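Local coordinates for protein formiminotetrahydrofolate cyclodeaminase (Thermotoga maritima, PDB 1O5H) that probably catalyses the cyclodeamination of 5-formiminotetrahydrofolate to 5,10-methenyltetrahydrofolate with release of ammonia, at residues A[76-81]-A[132-137]; A[152-157]-A[200-205]. One frame throughout, in Å; residues are numbered along the deposited sequence.

Interaction 1: residues A[76-81]-A[132-137]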
loop_
_atom_site.group_PDB
_atom_site.type_symbol
_atom_site.label_atom_id
_atom_site.label_comp_id
_atom_site.label_asym_id
_atom_site.label_seq_id
_atom_site.Cartn_x
_atom_site.Cartn_y
_atom_site.Cartn_z
ATOM N N GLU A 76 19.143 0.253 9.779
ATOM C CA GLU A 76 18.965 1.234 10.846
ATOM C C GLU A 76 18.010 2.353 10.433
ATOM O O GLU A 76 17.149 2.740 11.220
ATOM C CB GLU A 76 20.331 1.773 11.321
ATOM C CG GLU A 76 20.311 3.138 12.004
ATOM C CD GLU A 76 19.915 3.089 13.468
ATOM O OE1 GLU A 76 20.832 3.145 14.330
ATOM O OE2 GLU A 76 18.695 3.005 13.753
ATOM N N ALA A 77 18.148 2.850 9.204
ATOM C CA ALA A 77 17.254 3.902 8.695
ATOM C C ALA A 77 15.800 3.438 8.537
ATOM O O ALA A 77 14.856 4.185 8.816
ATOM C CB ALA A 77 17.774 4.477 7.383
HETATM N N MSE A 78 15.627 2.203 8.089
HETATM C CA MSE A 78 14.295 1.662 7.904
HETATM C C MSE A 78 13.647 1.371 9.246
HETATM O O MSE A 78 12.427 1.371 9.385
HETATM C CB MSE A 78 14.338 0.413 7.032
HETATM C CG MSE A 78 14.779 0.691 5.602
HETATM SE SE MSE A 78 13.773 2.145 4.720
HETATM C CE MSE A 78 14.662 3.769 5.383
ATOM N N GLU A 79 14.475 1.126 10.242
ATOM C CA GLU A 79 13.969 0.940 11.578
ATOM C C GLU A 79 13.409 2.257 12.089
ATOM O O GLU A 79 12.318 2.302 12.670
ATOM C CB GLU A 79 15.076 0.425 12.490
ATOM C CG GLU A 79 15.328 -1.073 12.365
ATOM C CD GLU A 79 14.157 -1.912 12.860
ATOM O OE1 GLU A 79 13.204 -1.345 13.454
ATOM O OE2 GLU A 79 14.188 -3.142 12.660
ATOM N N GLU A 80 14.163 3.330 11.851
ATOM C CA GLU A 80 13.822 4.651 12.364
ATOM C C GLU A 80 12.658 5.224 11.561
ATOM O O GLU A 80 11.828 5.962 12.105
ATOM C CB GLU A 80 15.040 5.586 12.350
ATOM N N ALA A 81 12.575 4.871 10.278
ATOM C CA ALA A 81 11.484 5.371 9.440
ATOM C C ALA A 81 10.132 4.800 9.870
ATOM O O ALA A 81 9.127 5.498 9.880
ATOM C CB ALA A 81 11.738 5.083 8.011
ATOM N N ALA A 132 12.344 5.978 -0.999
ATOM C CA ALA A 132 12.608 5.838 -2.425
ATOM C C ALA A 132 14.097 5.793 -2.678
ATOM O O ALA A 132 14.559 4.912 -3.352
ATOM C CB ALA A 132 11.975 6.961 -3.196
ATOM N N HIS A 133 14.849 6.728 -2.116
ATOM C CA HIS A 133 16.299 6.769 -2.317
ATOM C C HIS A 133 16.971 5.480 -1.873
ATOM O O HIS A 133 17.938 5.035 -2.505
ATOM C CB HIS A 133 16.966 7.982 -1.640
ATOM C CG HIS A 133 16.898 9.245 -2.452
ATOM N ND1 HIS A 133 17.621 9.428 -3.614
ATOM C CD2 HIS A 133 16.191 10.389 -2.271
ATOM C CE1 HIS A 133 17.360 10.626 -4.115
ATOM N NE2 HIS A 133 16.495 11.229 -3.320
ATOM N N GLU A 134 16.466 4.858 -0.814
ATOM C CA GLU A 134 17.053 3.611 -0.363
ATOM C C GLU A 134 16.710 2.469 -1.302
ATOM O O GLU A 134 17.540 1.574 -1.547
ATOM C CB GLU A 134 16.624 3.267 1.056
ATOM C CG GLU A 134 16.916 4.337 2.110
ATOM C CD GLU A 134 18.391 4.580 2.381
ATOM O OE1 GLU A 134 19.232 4.450 1.471
ATOM O OE2 GLU A 134 18.717 4.937 3.526
ATOM N N LEU A 135 15.491 2.503 -1.834
ATOM C CA LEU A 135 15.053 1.482 -2.768
ATOM C C LEU A 135 15.891 1.611 -3.991
ATOM O O LEU A 135 16.251 0.607 -4.579
ATOM C CB LEU A 135 13.571 1.604 -3.098
ATOM C CG LEU A 135 12.645 1.188 -1.949
ATOM C CD1 LEU A 135 11.202 1.242 -2.316
ATOM C CD2 LEU A 135 12.972 -0.212 -1.490
ATOM N N GLU A 136 16.279 2.827 -4.361
ATOM C CA GLU A 136 17.196 2.926 -5.496
ATOM C C GLU A 136 18.554 2.257 -5.188
ATOM O O GLU A 136 19.102 1.509 -6.016
ATOM C CB GLU A 136 17.385 4.352 -5.966
ATOM C CG GLU A 136 18.086 4.391 -7.298
ATOM C CD GLU A 136 18.273 5.784 -7.838
ATOM O OE1 GLU A 136 17.553 6.724 -7.430
ATOM O OE2 GLU A 136 19.152 5.928 -8.711
ATOM N N LYS A 137 19.087 2.502 -3.996
ATOM C CA LYS A 137 20.328 1.846 -3.612
ATOM C C LYS A 137 20.128 0.343 -3.576
ATOM O O LYS A 137 20.959 -0.398 -4.092
ATOM C CB LYS A 137 20.875 2.393 -2.293
ATOM C CG LYS A 137 21.581 3.737 -2.482
ATOM C CD LYS A 137 21.774 4.524 -1.186
ATOM C CE LYS A 137 22.315 5.908 -1.498
ATOM N NZ LYS A 137 23.066 6.490 -0.357
#

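Interaction 2: residues A[152-157]-A[200-205]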
loop_
_atom_site.group_PDB
_atom_site.type_symbol
_atom_site.label_atom_id
_atom_site.label_comp_id
_atom_site.label_asym_id
_atom_site.label_seq_id
_atom_site.Cartn_x
_atom_site.Cartn_y
_atom_site.Cartn_z
ATOM N N ASN A 152 8.325 -4.439 -5.092
ATOM C CA ASN A 152 7.096 -4.366 -4.369
ATOM C C ASN A 152 7.136 -3.147 -3.511
ATOM O O ASN A 152 6.156 -2.393 -3.447
ATOM C CB ASN A 152 6.921 -5.612 -3.512
ATOM C CG ASN A 152 6.543 -6.815 -4.326
ATOM O OD1 ASN A 152 6.345 -6.728 -5.553
ATOM N ND2 ASN A 152 6.402 -7.941 -3.657
ATOM N N ALA A 153 8.274 -2.929 -2.859
ATOM C CA ALA A 153 8.372 -1.798 -1.959
ATOM C C ALA A 153 8.322 -0.491 -2.738
ATOM O O ALA A 153 7.727 0.481 -2.275
ATOM C CB ALA A 153 9.576 -1.882 -1.112
ATOM N N ALA A 154 8.868 -0.469 -3.946
ATOM C CA ALA A 154 8.776 0.746 -4.759
ATOM C C ALA A 154 7.337 1.037 -5.145
ATOM O O ALA A 154 6.852 2.186 -5.086
ATOM C CB ALA A 154 9.627 0.637 -5.966
ATOM N N ASP A 155 6.620 0.003 -5.534
ATOM C CA ASP A 155 5.244 0.241 -5.884
ATOM C C ASP A 155 4.454 0.799 -4.676
ATOM O O ASP A 155 3.737 1.799 -4.810
ATOM C CB ASP A 155 4.643 -0.998 -6.520
ATOM C CG ASP A 155 5.118 -1.192 -7.961
ATOM O OD1 ASP A 155 5.099 -0.209 -8.719
ATOM O OD2 ASP A 155 5.507 -2.284 -8.445
ATOM N N LEU A 156 4.630 0.212 -3.493
ATOM C CA LEU A 156 3.904 0.711 -2.329
ATOM C C LEU A 156 4.351 2.125 -1.995
ATOM O O LEU A 156 3.520 3.006 -1.803
ATOM C CB LEU A 156 4.109 -0.197 -1.130
ATOM C CG LEU A 156 3.680 -1.636 -1.362
ATOM C CD1 LEU A 156 4.023 -2.438 -0.134
ATOM C CD2 LEU A 156 2.201 -1.710 -1.673
ATOM N N CYS A 157 5.664 2.335 -1.969
ATOM C CA CYS A 157 6.223 3.655 -1.770
ATOM C C CYS A 157 5.496 4.707 -2.628
ATOM O O CYS A 157 4.895 5.663 -2.115
ATOM C CB CYS A 157 7.699 3.633 -2.110
ATOM S SG CYS A 157 8.506 5.216 -1.852
ATOM N N GLN A 200 10.851 5.500 -10.989
ATOM C CA GLN A 200 11.014 5.123 -12.371
ATOM C C GLN A 200 12.351 4.380 -12.574
ATOM O O GLN A 200 12.378 3.291 -13.164
ATOM C CB GLN A 200 10.936 6.370 -13.231
ATOM C CG GLN A 200 10.000 6.235 -14.411
ATOM C CD GLN A 200 8.546 6.204 -13.996
ATOM O OE1 GLN A 200 7.886 5.160 -14.063
ATOM N NE2 GLN A 200 8.046 7.345 -13.555
ATOM N N ARG A 201 13.451 4.944 -12.058
ATOM C CA ARG A 201 14.737 4.255 -12.112
ATOM C C ARG A 201 14.621 2.856 -11.511
ATOM O O ARG A 201 15.012 1.899 -12.148
ATOM C CB ARG A 201 15.870 5.075 -11.476
ATOM C CG ARG A 201 16.384 6.199 -12.362
ATOM C CD ARG A 201 17.580 6.929 -11.796
ATOM N NE ARG A 201 17.308 7.480 -10.461
ATOM C CZ ARG A 201 16.671 8.626 -10.228
ATOM N NH1 ARG A 201 16.218 9.367 -11.237
ATOM N NH2 ARG A 201 16.486 9.039 -8.981
ATOM N N VAL A 202 14.058 2.725 -10.313
ATOM C CA VAL A 202 13.954 1.407 -9.708
ATOM C C VAL A 202 13.180 0.461 -10.620
ATOM O O VAL A 202 13.704 -0.592 -11.007
ATOM C CB VAL A 202 13.312 1.447 -8.355
ATOM C CG1 VAL A 202 13.058 0.014 -7.861
ATOM C CG2 VAL A 202 14.199 2.224 -7.397
ATOM N N LYS A 203 11.947 0.827 -10.979
ATOM C CA LYS A 203 11.239 0.096 -12.030
ATOM C C LYS A 203 12.102 -0.246 -13.291
ATOM O O LYS A 203 12.160 -1.392 -13.705
ATOM C CB LYS A 203 9.973 0.828 -12.412
ATOM C CG LYS A 203 8.745 0.359 -11.626
ATOM C CD LYS A 203 7.576 1.286 -11.850
ATOM C CE LYS A 203 6.706 0.907 -13.035
ATOM N NZ LYS A 203 5.500 0.133 -12.580
ATOM N N LYS A 204 12.792 0.730 -13.871
ATOM C CA LYS A 204 13.542 0.489 -15.091
ATOM C C LYS A 204 14.630 -0.549 -14.817
ATOM O O LYS A 204 14.688 -1.557 -15.495
ATOM C CB LYS A 204 14.110 1.813 -15.628
ATOM C CG LYS A 204 14.591 1.807 -17.085
HETATM N N MSE A 205 15.454 -0.316 -13.798
HETATM C CA MSE A 205 16.442 -1.281 -13.326
HETATM C C MSE A 205 15.895 -2.687 -13.022
HETATM O O MSE A 205 16.511 -3.673 -13.345
HETATM C CB MSE A 205 17.086 -0.728 -12.078
HETATM C CG MSE A 205 18.586 -0.895 -11.978
HETATM SE SE MSE A 205 19.086 0.190 -10.443
HETATM C CE MSE A 205 18.394 2.058 -11.059
#

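Interaction 1: residues A[76-81]-A[132-137]
Glu134 reaches across from helix 107-141 and is met at two places by helix 68-100: its aliphatic CG by Met78 and its carboxylate by Ala77. The two segments run in opposite directions, and the closest CA pair, Met78 and Glu134, is still 8.9 Å apart, so side chains alone close the gap. The side chains of Met78 and Glu134 cross obliquely. Met78, a selenomethionine, does not leave its backbone toward the partner; its chain bends at chi2 and again at chi3 (82°), which together bring CE to within 4.0 Å of Glu134 CG. Glu134 starts toward the facing helix and then bends at chi2 (-67°), which swings the carboxylate away from the Met78 methyl and brings OE2 to the Ala77 methyl. There Ala77 CB stands 4.0 Å from Glu134 OE2, a van der Waals approach of methyl to oxygen. The segments bury 89 Å² between them, a modest area that agrees with so few touching atoms. Met78 also packs on Cys48 and Glu52 of helix 36-56. The acid's main polar partner is Arg73, on the same helix as Ala77. Chemically, then, the glutamate is divided: its stem serves as an apolar surface for the selenomethionine methyl, while its carboxylate, hydrogen-bonded through both oxygens, has its salt bridge to Arg73 at OE1.

Interaction 2: residues A[152-157]-A[200-205]
Ala154 and Val202 supply the apolar part of this contact between helices 147-172 and 178-206. Both side chains leave their backbones toward the opposing segment, and Ala154 CB meets Val202 CG1 at 4.0 Å. The valine is set so that CG1 lies anti to the backbone N (chi1 172°), which presents that branch to the alanine. Their CA atoms, at 7.2 Å, are the nearest across the segments, a spacing that the small alanine side chain makes possible. The two segments run in roughly opposite directions and bury 119 Å² between them.

The ionic part lies alongside. Neither Asp155 nor Lys203 starts out directly at the partner helix, but the end of each comes nearer, and the two side chains cross at about a right angle. Lys203 bends at chi3 (89°) and again at chi4, bringing NZ to 3.9 Å from Asp155 OD1. At that length the salt bridge is a loose one. Tyr199, one turn ahead of Lys203 on the same helix, adds hydrogen bonding: its OH bonds to Asp155 OD1, the stronger polar link of this carboxylate, and weakly to Lys203 NZ, so the phenol joins acid and amine in one small polar cluster.

Helix 147-172 is enclosed here on several sides: Ala153 packs on Leu50 of helix 36-56 and Cys157 on Leu131 of helix 107-141. From the second subunit, Gln162 packs on both Asp155 and Lys203, and Asn167 OD1 accepts a hydrogen bond from Asn152 ND2. The contact therefore joins two helices of an all-helical bundle at the dimer interface.

Interactions 1 and 2 are both buried, with centres about 13 Å apart, and neither shares a helix with the other; successive helices 107-141 and 147-172 bring them together. Leu135 CD1 packs against the backbone of Ala153 and Ala154, and Val202 CG2 against Glu136 CA, while Glu136 OE2 forms a salt bridge to Arg201 NE at 3.0 Å. Segment 132-137 thus faces both partners of 152-157/200-205. Their chemistry follows their place. Interaction 1, untouched by the second subunit, compensates its acid within the chain. Interaction 2 lies farther from the chain centre and borders that subunit, and sets a long acid-lysine pair beside its apolar one.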